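Local structure of McyG protein (Microcystis aeruginosa PCC 7806, 4R0M) at residues I37-T42 with P248-L253; T218-P223 with I270-N275. The protein probably activates phenylalanine or a related starter acid as its adenylate and loads it onto its own carrier domain at the start of microcystin synthesis. One frame throughout, in Å; residues are numbered along the deposited sequence.

Contact 1: residues I37-T42 with P248-L253; sequences IRNDAT and PMELVL
Leu-251, in the first turn of the helix, and Pro-248 just ahead of it supply the apolar side of this contact and press against the turn that follows Ile-37. One methyl of Leu-251, CD1, does most of the work: it lies 3.3 Å from Arg-38 O and 3.5 Å from Asn-39 O, and also meets Ile-37 CG2. Its CG stands anti to the backbone N (chi1 -172°), which carries the branch out from the helix to the turn. Pro-248 CD approaches Ile-37 O at 3.1 Å, with CG beside it; having no N-H of its own, a proline suits the residue just ahead of a helix.

At the exposed edge the side chains of Asn-39 and Glu-250 cross at about a right angle. The turn itself is a type I beta turn from Arg-38 to Ala-41, closed by Ala-41 N to Arg-38 O. The Thr-42 hydroxyl donates to Asp-40 OD1 (2.6 Å) and accepts from Arg-38 NE (2.9 Å), a short polar chain that braces the loop.

The turn joins strands 33-37 and 43-47 as a beta hairpin; Ile-37 bonds through its backbone to His-246 of strand 243-246, and Leu-251 also touches Gln-258 of helix 258-265.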
# COMPACT_ATOMS: atom_id res chain seq x y z
N ILE A 37 -13.51 13.36 3.07
CA ILE A 37 -13.89 13.29 4.48
C ILE A 37 -12.76 13.93 5.29
O ILE A 37 -11.60 13.57 5.14
CB ILE A 37 -14.13 11.84 4.96
CG1 ILE A 37 -15.07 11.08 4.00
CG2 ILE A 37 -14.65 11.81 6.39
CD1 ILE A 37 -16.47 11.64 3.87
N ARG A 38 -13.11 14.90 6.13
CA ARG A 38 -12.13 15.54 7.00
C ARG A 38 -11.98 14.77 8.30
O ARG A 38 -12.76 13.85 8.57
CB ARG A 38 -12.53 17.00 7.26
CG ARG A 38 -12.16 17.93 6.12
CD ARG A 38 -12.73 19.33 6.29
NE ARG A 38 -14.17 19.38 6.05
CZ ARG A 38 -14.79 20.34 5.37
NH1 ARG A 38 -14.11 21.34 4.84
NH2 ARG A 38 -16.11 20.29 5.20
N ASN A 39 -10.98 15.14 9.10
CA ASN A 39 -10.72 14.49 10.39
C ASN A 39 -11.90 14.56 11.37
O ASN A 39 -12.13 13.63 12.14
CB ASN A 39 -9.45 15.04 11.04
CG ASN A 39 -8.19 14.42 10.47
OD1 ASN A 39 -7.89 13.25 10.72
ND2 ASN A 39 -7.44 15.21 9.70
N ASP A 40 -12.64 15.67 11.33
CA ASP A 40 -13.83 15.85 12.17
C ASP A 40 -15.08 15.22 11.55
O ASP A 40 -16.21 15.51 11.98
CB ASP A 40 -14.05 17.33 12.50
CG ASP A 40 -14.23 18.20 11.26
OD1 ASP A 40 -14.19 17.68 10.13
OD2 ASP A 40 -14.42 19.42 11.43
N ALA A 41 -14.88 14.38 10.54
CA ALA A 41 -15.95 13.63 9.85
C ALA A 41 -16.94 14.49 9.04
O ALA A 41 -17.96 13.98 8.56
CB ALA A 41 -16.69 12.71 10.82
N THR A 42 -16.63 15.77 8.87
CA THR A 42 -17.38 16.63 7.94
C THR A 42 -16.95 16.32 6.51
O THR A 42 -15.91 15.70 6.28
CB THR A 42 -17.20 18.13 8.23
OG1 THR A 42 -15.80 18.47 8.21
CG2 THR A 42 -17.80 18.51 9.58
N PRO A 248 -9.00 10.16 5.66
CA PRO A 248 -7.67 10.05 6.27
C PRO A 248 -7.57 8.76 7.09
O PRO A 248 -8.52 8.40 7.79
CB PRO A 248 -7.59 11.28 7.19
CG PRO A 248 -8.71 12.17 6.78
CD PRO A 248 -9.78 11.27 6.25
N MSE A 249 -6.43 8.08 6.99
CA MSE A 249 -6.24 6.75 7.59
C MSE A 249 -6.47 6.76 9.08
O MSE A 249 -7.10 5.84 9.61
CB MSE A 249 -4.84 6.24 7.29
CG MSE A 249 -4.69 4.77 7.68
SE MSE A 249 -2.94 4.04 7.15
CE MSE A 249 -1.76 5.37 8.01
N GLU A 250 -5.99 7.80 9.76
CA GLU A 250 -6.09 7.90 11.21
C GLU A 250 -7.54 7.89 11.73
O GLU A 250 -7.80 7.40 12.82
CB GLU A 250 -5.31 9.11 11.75
CG GLU A 250 -5.82 10.47 11.30
CD GLU A 250 -5.14 11.01 10.04
OE1 GLU A 250 -5.00 12.24 9.94
OE2 GLU A 250 -4.76 10.21 9.15
N LEU A 251 -8.46 8.41 10.92
CA LEU A 251 -9.88 8.42 11.29
C LEU A 251 -10.44 7.00 11.42
O LEU A 251 -11.19 6.72 12.36
CB LEU A 251 -10.70 9.23 10.27
CG LEU A 251 -12.17 9.51 10.59
CD1 LEU A 251 -12.58 10.88 10.07
CD2 LEU A 251 -13.10 8.43 10.02
N VAL A 252 -10.08 6.13 10.49
CA VAL A 252 -10.50 4.73 10.54
C VAL A 252 -9.70 3.93 11.58
O VAL A 252 -10.23 3.01 12.19
CB VAL A 252 -10.43 4.05 9.15
CG1 VAL A 252 -10.91 2.60 9.23
CG2 VAL A 252 -11.27 4.82 8.14
N LEU A 253 -8.44 4.28 11.78
CA LEU A 253 -7.62 3.60 12.79
C LEU A 253 -8.11 3.90 14.21
O LEU A 253 -8.17 3.00 15.05
CB LEU A 253 -6.13 3.94 12.64
CG LEU A 253 -5.38 3.32 11.45
CD1 LEU A 253 -3.96 3.85 11.36
CD2 LEU A 253 -5.38 1.80 11.50

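Contact 2: residues T218-P223 with I270-N275; sequences TLNWMP and ISWSPN. With FA5 (adenosine-5'-[phenylalaninyl-phosphate]), chain C.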
# COMPACT_ATOMS: atom_id res chain seq x y z
N THR A 218 -16.33 4.55 -5.13
CA THR A 218 -15.10 4.07 -4.51
C THR A 218 -14.82 4.82 -3.22
O THR A 218 -15.11 6.01 -3.11
CB THR A 218 -13.88 4.20 -5.45
OG1 THR A 218 -13.61 5.58 -5.71
CG2 THR A 218 -14.11 3.47 -6.77
N LEU A 219 -14.26 4.11 -2.24
CA LEU A 219 -13.82 4.72 -0.99
C LEU A 219 -12.40 4.26 -0.63
O LEU A 219 -12.13 3.06 -0.51
CB LEU A 219 -14.79 4.41 0.16
CG LEU A 219 -14.51 4.99 1.55
CD1 LEU A 219 -15.79 5.29 2.30
CD2 LEU A 219 -13.61 4.07 2.38
N ASN A 220 -11.51 5.24 -0.47
CA ASN A 220 -10.15 4.99 -0.04
C ASN A 220 -9.88 5.59 1.33
O ASN A 220 -10.29 6.72 1.61
CB ASN A 220 -9.15 5.56 -1.05
CG ASN A 220 -7.71 5.46 -0.57
OD1 ASN A 220 -7.17 4.37 -0.42
ND2 ASN A 220 -7.10 6.60 -0.31
N TRP A 221 -9.18 4.84 2.18
CA TRP A 221 -8.72 5.39 3.45
C TRP A 221 -7.25 5.16 3.69
O TRP A 221 -6.75 5.34 4.80
CB TRP A 221 -9.58 4.89 4.61
CG TRP A 221 -9.52 3.41 4.86
CD1 TRP A 221 -10.15 2.40 4.13
CD2 TRP A 221 -8.82 2.71 5.94
NE1 TRP A 221 -9.88 1.16 4.67
CE2 TRP A 221 -9.09 1.28 5.76
CE3 TRP A 221 -8.01 3.11 7.00
CZ2 TRP A 221 -8.56 0.32 6.61
CZ3 TRP A 221 -7.49 2.13 7.86
CH2 TRP A 221 -7.76 0.77 7.66
N MSE A 222 -6.51 4.80 2.66
CA MSE A 222 -5.08 4.67 2.71
C MSE A 222 -4.45 5.96 2.36
O MSE A 222 -5.08 6.73 1.70
CB MSE A 222 -4.60 3.65 1.71
CG MSE A 222 -4.96 2.21 2.04
SE MSE A 222 -4.36 1.42 3.70
CE MSE A 222 -6.02 1.46 4.62
N PRO A 223 -3.25 6.24 2.80
CA PRO A 223 -2.62 7.53 2.47
C PRO A 223 -2.40 7.69 0.96
O PRO A 223 -2.13 6.71 0.26
CB PRO A 223 -1.28 7.48 3.21
CG PRO A 223 -1.07 6.05 3.58
CD PRO A 223 -2.43 5.45 3.74
N ILE A 270 -16.98 -0.13 -4.10
CA ILE A 270 -15.58 -0.56 -4.25
C ILE A 270 -14.74 0.06 -3.13
O ILE A 270 -14.75 1.28 -2.93
CB ILE A 270 -14.99 -0.13 -5.61
CG1 ILE A 270 -15.82 -0.68 -6.78
CG2 ILE A 270 -13.53 -0.59 -5.73
CD1 ILE A 270 -15.50 -0.05 -8.12
N SER A 271 -14.01 -0.79 -2.40
CA SER A 271 -13.09 -0.32 -1.36
C SER A 271 -11.92 -1.29 -1.19
O SER A 271 -11.88 -2.34 -1.83
CB SER A 271 -13.82 -0.10 -0.04
OG SER A 271 -13.08 0.79 0.79
N TRP A 272 -10.98 -0.93 -0.32
CA TRP A 272 -9.73 -1.68 -0.15
C TRP A 272 -9.02 -1.40 1.15
O TRP A 272 -9.05 -0.28 1.66
CB TRP A 272 -8.80 -1.42 -1.35
CG TRP A 272 -7.33 -1.64 -1.08
CD1 TRP A 272 -6.69 -2.85 -0.78
CD2 TRP A 272 -6.26 -0.64 -1.12
NE1 TRP A 272 -5.34 -2.66 -0.61
CE2 TRP A 272 -5.02 -1.36 -0.80
CE3 TRP A 272 -6.20 0.72 -1.36
CZ2 TRP A 272 -3.79 -0.71 -0.74
CZ3 TRP A 272 -4.96 1.36 -1.30
CH2 TRP A 272 -3.79 0.66 -0.99
N SER A 273 -8.40 -2.45 1.69
CA SER A 273 -7.44 -2.34 2.78
C SER A 273 -6.54 -3.58 2.78
O SER A 273 -6.90 -4.61 2.19
CB SER A 273 -8.15 -2.21 4.13
OG SER A 273 -8.53 -3.48 4.64
N PRO A 274 -5.36 -3.50 3.43
CA PRO A 274 -4.55 -4.71 3.61
C PRO A 274 -5.17 -5.64 4.64
O PRO A 274 -6.13 -5.26 5.32
CB PRO A 274 -3.20 -4.17 4.11
CG PRO A 274 -3.23 -2.70 3.84
CD PRO A 274 -4.67 -2.32 3.96
N ASN A 275 -4.61 -6.84 4.76
CA ASN A 275 -5.14 -7.87 5.64
C ASN A 275 -5.36 -7.44 7.10
O ASN A 275 -6.38 -7.81 7.70
CB ASN A 275 -4.25 -9.12 5.59
CG ASN A 275 -4.83 -10.27 6.39
OD1 ASN A 275 -5.73 -10.98 5.92
ND2 ASN A 275 -4.32 -10.47 7.60
C FA5 C . 1.61 -2.42 -2.52
O FA5 C . 1.62 -2.72 -1.34
CA FA5 C . 0.51 -2.92 -3.42
N FA5 C . 0.45 -4.34 -3.18
CB FA5 C . -0.86 -2.31 -3.08
CG FA5 C . -2.11 -2.82 -3.80
CD1 FA5 C . -2.17 -4.02 -4.50
CD2 FA5 C . -3.27 -2.04 -3.74
CE1 FA5 C . -3.35 -4.42 -5.13
CE2 FA5 C . -4.46 -2.43 -4.36
CZ FA5 C . -4.50 -3.64 -5.06
P FA5 C . 4.26 -1.84 -2.67
OP1 FA5 C . 4.60 -1.05 -1.44
OP2 FA5 C . 5.08 -1.62 -3.92
OP3 FA5 C . 2.70 -1.60 -3.04
O5' FA5 C . 4.38 -3.40 -2.25
C5' FA5 C . 4.20 -4.46 -3.19
C4' FA5 C . 4.46 -5.77 -2.46
O4' FA5 C . 3.48 -6.03 -1.45
C3' FA5 C . 4.39 -6.98 -3.38
O3' FA5 C . 5.60 -7.17 -4.11
C2' FA5 C . 4.12 -8.10 -2.40
O2' FA5 C . 5.35 -8.54 -1.80
C1' FA5 C . 3.28 -7.44 -1.33
N9 FA5 C . 1.85 -7.78 -1.57
C8 FA5 C . 0.93 -6.97 -2.13
N7 FA5 C . -0.28 -7.58 -2.21
C5 FA5 C . -0.15 -8.81 -1.70
C6 FA5 C . -1.03 -9.98 -1.48
N6 FA5 C . -2.34 -9.95 -1.83
N1 FA5 C . -0.50 -11.09 -0.91
C2 FA5 C . 0.80 -11.14 -0.55
N3 FA5 C . 1.66 -10.12 -0.72
C4 FA5 C . 1.26 -8.95 -1.28
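Met-222 and the ligand's phenyl ring lie over opposite faces of the Trp-272 indole. Met-222 crosses the indole at about a right angle, its CG making a CH-pi contact 3.8 Å from the centroid of the six-membered ring. Bends at chi2 (-59°) and chi3 turn the selenomethionine chain back, carrying SE to Pro-274 CD at 3.8 Å and CE over the centre of the Trp-221 ring. From the other side FA5 CD2 reaches Trp-272 CZ2 at 3.3 Å, offset toward the indole's rim.

Asn-220 lies alongside Trp-272, its amide 16° from the ring plane. OD1 takes Met-222 N in an Asx turn while ND2 gives to Met-222 O (2.9 Å), so the amide fixes the backbone that presents Met-222. Earlier, the parallel strands join through Leu-219 N to Ile-270 O (3.0 Å), and the short hydroxyl of Ser-271, which also bonds Trp-259 NE1, donates from OG to Leu-219 O (2.8 Å).

With alanine at Trp-272, Met-222 and the phenyl ring would probably lose the flat partner between them, and Ala-304 O its indole donor.

The indole thus offers the phenyl ring of the adenylate an apolar wall, while Ala-304 O satisfies its NE1, consistent with a pocket for an aryl side chain.

Overall arrangement
Contacts 1 and 2 lie about 13 Å apart, centre to centre, in the AMP-binding region, and their segments alternate along the chain: 37-42, 218-223, 248-253, 270-275. Contact 2 joins two strands of the mixed sheet, whose neighbouring strands run 43-47, 33-37, 243-246, 217-220, 270-273, and is buried beside the adenylate. Contact 1, partly buried, packs the hairpin loop after strand 33-37 against the helix that follows strand 243-246. That helix, 249-254, links them: Met-249 CB packs against Trp-221 O at 3.3 Å and Val-252 CB against Trp-221 CE3 at 3.4 Å. Packing is therefore continuous from the outer hairpin, through the helix, Trp-221 and Met-222, to Trp-272 in the pocket wall.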